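Local coordinates for YfdX protein (Salmonella enterica I, PDB 6A02) that is of unknown molecular function but has been implicated in the antibiotic stress response and virulence of Salmonella Typhi, at residues A[103-106]-A[107-110]; A[143-146]-A[147-151]. All blocks are in the same frame, centred on the assembly; numbering follows the deposited sequence. Where two conformers were deposited one is given.

Contact 1 of 2, residues A[103-106]-A[107-110]; sequences KANQ and KMKE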
loop_
_atom_site.group_PDB
_atom_site.type_symbol
_atom_site.label_atom_id
_atom_site.label_comp_id
_atom_site.label_asym_id
_atom_site.label_seq_id
_atom_site.Cartn_x
_atom_site.Cartn_y
_atom_site.Cartn_z
ATOM N N LYS A 103 -18.671 -24.861 10.004
ATOM C CA LYS A 103 -19.554 -24.225 10.974
ATOM C C LYS A 103 -19.548 -22.705 10.815
ATOM O O LYS A 103 -20.577 -22.044 11.007
ATOM C CB LYS A 103 -19.167 -24.654 12.393
ATOM C CG LYS A 103 -19.785 -23.803 13.469
ATOM C CD LYS A 103 -19.207 -24.133 14.837
ATOM C CE LYS A 103 -19.964 -23.404 15.915
ATOM N NZ LYS A 103 -19.112 -22.321 16.473
ATOM N N ALA A 104 -18.397 -22.125 10.467
ATOM C CA ALA A 104 -18.360 -20.691 10.202
ATOM C C ALA A 104 -19.276 -20.328 9.040
ATOM O O ALA A 104 -19.953 -19.293 9.070
ATOM C CB ALA A 104 -16.922 -20.252 9.917
ATOM N N ASN A 105 -19.313 -21.180 8.015
ATOM C CA ASN A 105 -20.165 -20.919 6.857
ATOM C C ASN A 105 -21.642 -20.900 7.239
ATOM O O ASN A 105 -22.422 -20.107 6.696
ATOM C CB ASN A 105 -19.878 -21.949 5.768
ATOM C CG ASN A 105 -18.587 -21.657 5.031
ATOM O OD1 ASN A 105 -18.161 -20.503 4.966
ATOM N ND2 ASN A 105 -17.970 -22.686 4.464
ATOM N N GLN A 106 -22.041 -21.747 8.192
ATOM C CA GLN A 106 -23.431 -21.756 8.638
ATOM C C GLN A 106 -23.814 -20.443 9.311
ATOM O O GLN A 106 -24.904 -19.908 9.076
ATOM C CB GLN A 106 -23.663 -22.939 9.580
ATOM C CG GLN A 106 -25.053 -22.990 10.192
ATOM C CD GLN A 106 -26.131 -23.297 9.171
ATOM O OE1 GLN A 106 -25.876 -23.956 8.158
ATOM N NE2 GLN A 106 -27.345 -22.822 9.432
ATOM N N LYS A 107 -22.924 -19.898 10.144
ATOM C CA LYS A 107 -23.220 -18.636 10.813
ATOM C C LYS A 107 -23.323 -17.482 9.820
ATOM O O LYS A 107 -24.169 -16.594 9.981
ATOM C CB LYS A 107 -22.156 -18.351 11.870
ATOM C CG LYS A 107 -22.062 -19.435 12.924
ATOM C CD LYS A 107 -23.395 -19.616 13.639
ATOM C CE LYS A 107 -23.291 -20.674 14.723
ATOM N NZ LYS A 107 -24.609 -20.906 15.379
ATOM N N MET A 108 -22.465 -17.463 8.795
ATOM C CA MET A 108 -22.599 -16.429 7.771
ATOM C C MET A 108 -23.929 -16.547 7.041
ATOM O O MET A 108 -24.618 -15.542 6.824
ATOM C CB MET A 108 -21.431 -16.490 6.788
ATOM C CG MET A 108 -20.178 -15.855 7.341
ATOM S SD MET A 108 -18.792 -15.857 6.188
ATOM C CE MET A 108 -18.187 -17.516 6.449
ATOM N N LYS A 109 -24.307 -17.771 6.664
ATOM C CA LYS A 109 -25.623 -18.008 6.076
ATOM C C LYS A 109 -26.735 -17.451 6.960
ATOM O O LYS A 109 -27.700 -16.861 6.461
ATOM C CB LYS A 109 -25.824 -19.508 5.851
ATOM C CG LYS A 109 -27.236 -19.880 5.391
ATOM C CD LYS A 109 -27.617 -21.316 5.744
ATOM C CE LYS A 109 -26.826 -22.337 4.950
ATOM N NZ LYS A 109 -27.597 -23.614 4.823
ATOM N N GLU A 110 -26.606 -17.614 8.280
ATOM C CA GLU A 110 -27.625 -17.160 9.217
ATOM C C GLU A 110 -27.571 -15.665 9.498
ATOM O O GLU A 110 -28.454 -15.153 10.192
ATOM C CB GLU A 110 -27.515 -17.948 10.530
ATOM C CG GLU A 110 -27.783 -19.440 10.365
ATOM C CD GLU A 110 -27.455 -20.252 11.608
ATOM O OE1 GLU A 110 -27.008 -19.670 12.621
ATOM O OE2 GLU A 110 -27.642 -21.486 11.565
#
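Gln106 reaches one helical turn forward to Glu110, and its NE2 donates to OE2 of Glu110, almost straight at the hydrogen (176°). The modelled 2.5 Å between these atoms is shorter than usual for an amide and a carboxylate, so the exact length is doubtful. The acceptor lies in the plane of the Gln106 amide, whereas the amide nitrogen meets OE2 on its anti side, 27° out of the carboxylate plane; the two flat groups stand 75° apart. A bend at chi2 carries the Gln106 amide forward over the turn. On the carbonyl side of the amide, Lys109 passes obliquely, its CE 3.7 Å from OE1 of Gln106. Beneath these side chains four i to i+4 bonds pair the carbonyls of Lys103 to Gln106 with the amides of Lys107 to Glu110. Asn105 is satisfied across the subunit interface, where OD1 accepts from Tyr156 N and ND2 donates to Gln157 OE1, both of the second subunit. Within the chain, Ala104 packs on Leu120 and Met108 on Thr116 of helix 113-122, a more apolar side than that of Gln106 and Glu110. Nearby lysine charge, including a long 3.9 Å salt bridge from Lys107 NZ to Glu110 OE1, and an exposed position are consistent with an ionised Glu110.

Contact 2 of 2, residues A[143-146]-A[147-151]; sequences VTTA and LSLMN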
loop_
_atom_site.group_PDB
_atom_site.type_symbol
_atom_site.label_atom_id
_atom_site.label_comp_id
_atom_site.label_asym_id
_atom_site.label_seq_id
_atom_site.Cartn_x
_atom_site.Cartn_y
_atom_site.Cartn_z
ATOM N N VAL A 143 -10.849 20.082 -1.990
ATOM C CA VAL A 143 -11.557 20.027 -3.267
ATOM C C VAL A 143 -11.958 21.419 -3.725
ATOM O O VAL A 143 -11.729 21.799 -4.878
ATOM C CB VAL A 143 -12.770 19.087 -3.180
ATOM C CG1 VAL A 143 -13.565 19.124 -4.489
ATOM C CG2 VAL A 143 -12.294 17.686 -2.900
ATOM N N THR A 144 -12.575 22.193 -2.831
ATOM C CA THR A 144 -13.029 23.525 -3.216
ATOM C C THR A 144 -11.852 24.406 -3.597
ATOM O O THR A 144 -11.918 25.150 -4.585
ATOM C CB THR A 144 -13.829 24.149 -2.079
ATOM O OG1 THR A 144 -15.007 23.368 -1.853
ATOM C CG2 THR A 144 -14.238 25.569 -2.449
ATOM N N THR A 145 -10.759 24.321 -2.838
ATOM C CA THR A 145 -9.586 25.125 -3.158
ATOM C C THR A 145 -8.941 24.662 -4.459
ATOM O O THR A 145 -8.505 25.488 -5.266
ATOM C CB THR A 145 -8.591 25.114 -1.993
ATOM O OG1 THR A 145 -9.260 25.506 -0.789
ATOM C CG2 THR A 145 -7.465 26.097 -2.265
ATOM N N ALA A 146 -8.901 23.348 -4.704
ATOM C CA ALA A 146 -8.350 22.869 -5.970
ATOM C C ALA A 146 -9.156 23.384 -7.158
ATOM O O ALA A 146 -8.579 23.765 -8.184
ATOM C CB ALA A 146 -8.286 21.338 -5.986
ATOM N N LEU A 147 -10.490 23.387 -7.045
ATOM C CA LEU A 147 -11.316 23.935 -8.120
ATOM C C LEU A 147 -11.007 25.409 -8.343
ATOM O O LEU A 147 -10.884 25.862 -9.491
ATOM C CB LEU A 147 -12.797 23.737 -7.804
ATOM C CG LEU A 147 -13.383 22.379 -8.155
ATOM C CD1 LEU A 147 -14.749 22.237 -7.509
ATOM C CD2 LEU A 147 -13.462 22.217 -9.669
ATOM N N SER A 148 -10.856 26.172 -7.256
ATOM C CA SER A 148 -10.505 27.583 -7.388
ATOM C C SER A 148 -9.168 27.754 -8.098
ATOM O O SER A 148 -9.016 28.629 -8.959
ATOM C CB SER A 148 -10.463 28.229 -6.006
ATOM O OG SER A 148 -11.745 28.226 -5.398
ATOM N N LEU A 149 -8.180 26.930 -7.744
ATOM C CA LEU A 149 -6.895 26.986 -8.430
ATOM C C LEU A 149 -7.040 26.624 -9.901
ATOM O O LEU A 149 -6.393 27.234 -10.765
ATOM C CB LEU A 149 -5.894 26.052 -7.739
ATOM C CG LEU A 149 -5.468 26.509 -6.343
ATOM C CD1 LEU A 149 -4.791 25.373 -5.580
ATOM C CD2 LEU A 149 -4.533 27.715 -6.432
ATOM N N MET A 150 -7.884 25.633 -10.213
ATOM C CA MET A 150 -8.134 25.301 -11.612
ATOM C C MET A 150 -8.764 26.479 -12.352
ATOM O O MET A 150 -8.369 26.786 -13.484
ATOM C CB MET A 150 -9.007 24.052 -11.720
ATOM C CG MET A 150 -8.307 22.770 -11.242
ATOM S SD MET A 150 -9.395 21.343 -11.450
ATOM C CE MET A 150 -8.746 20.234 -10.181
ATOM N N ASN A 151 -9.719 27.164 -11.720
ATOM C CA ASN A 151 -10.309 28.350 -12.346
ATOM C C ASN A 151 -9.239 29.385 -12.657
ATOM O O ASN A 151 -9.309 30.092 -13.675
ATOM C CB ASN A 151 -11.363 28.973 -11.428
ATOM C CG ASN A 151 -12.590 28.102 -11.249
ATOM O OD1 ASN A 151 -12.878 27.231 -12.065
ATOM N ND2 ASN A 151 -13.320 28.341 -10.171
#
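Ala146 and Met150 meet on the buried face of helix 136-151, where the methionine lies alongside the preceding turn. Its CG lies beside the backbone N (chi1 -68°), which brings that atom within 3.2 Å of Ala146 O, while the extended remainder takes CE to 4.4 Å from Ala146 CB. The same carbonyl accepts from Met150 N at 2.8 Å, so backbone bond and methionine chain both converge on Ala146 O. Leu149 lies nearly as close to the turn before it, with CG 3.4 Å from Thr145 O. Val143 and Leu147 only graze each other, much as Ala146 and Met150 do: CG1 of Val143 and CD1 of Leu147 are 4.5 Å apart, and Leu147 N donates to Val143 O. In contrast to the buried Ala146, Leu149 and Met150, the partly exposed side carries Thr144 and Ser148; the threonine hydroxyl is hydrogen-bonded to Glu51, while the serine was modelled in two conformers. Four successive i to i+4 bonds run beneath both sides, giving regular alpha-helix throughout. Around this turn, Val143 and Leu147 pack on helix 40-54, Thr145 and Leu149 touch Leu161 of helix 155-167 and Tyr91 of the third subunit, and Met150 reaches helices 19-36, 40-54 and 155-167.

Overall arrangement
Both contacts are local arrangements within one helix, between side chains three or four residues apart, yet they belong to different helices on opposite sides of the chain's centre: their own centres are 49 Å apart and their nearest atoms about 35 Å. Contact 1 is the more polar and exposed, with an amide, a carboxylate and lysines near the end of helix 94-109. Contact 2 has no exposed residue among those that touch; aliphatic groups and a thioether dominate it, and three helices of its own chain pack against its buried side. Each also borders another subunit, but differently: 103-110 uses side-chain hydrogen bonds as well as packing against the second subunit, whereas 143-151 meets the third by packing on a tyrosine.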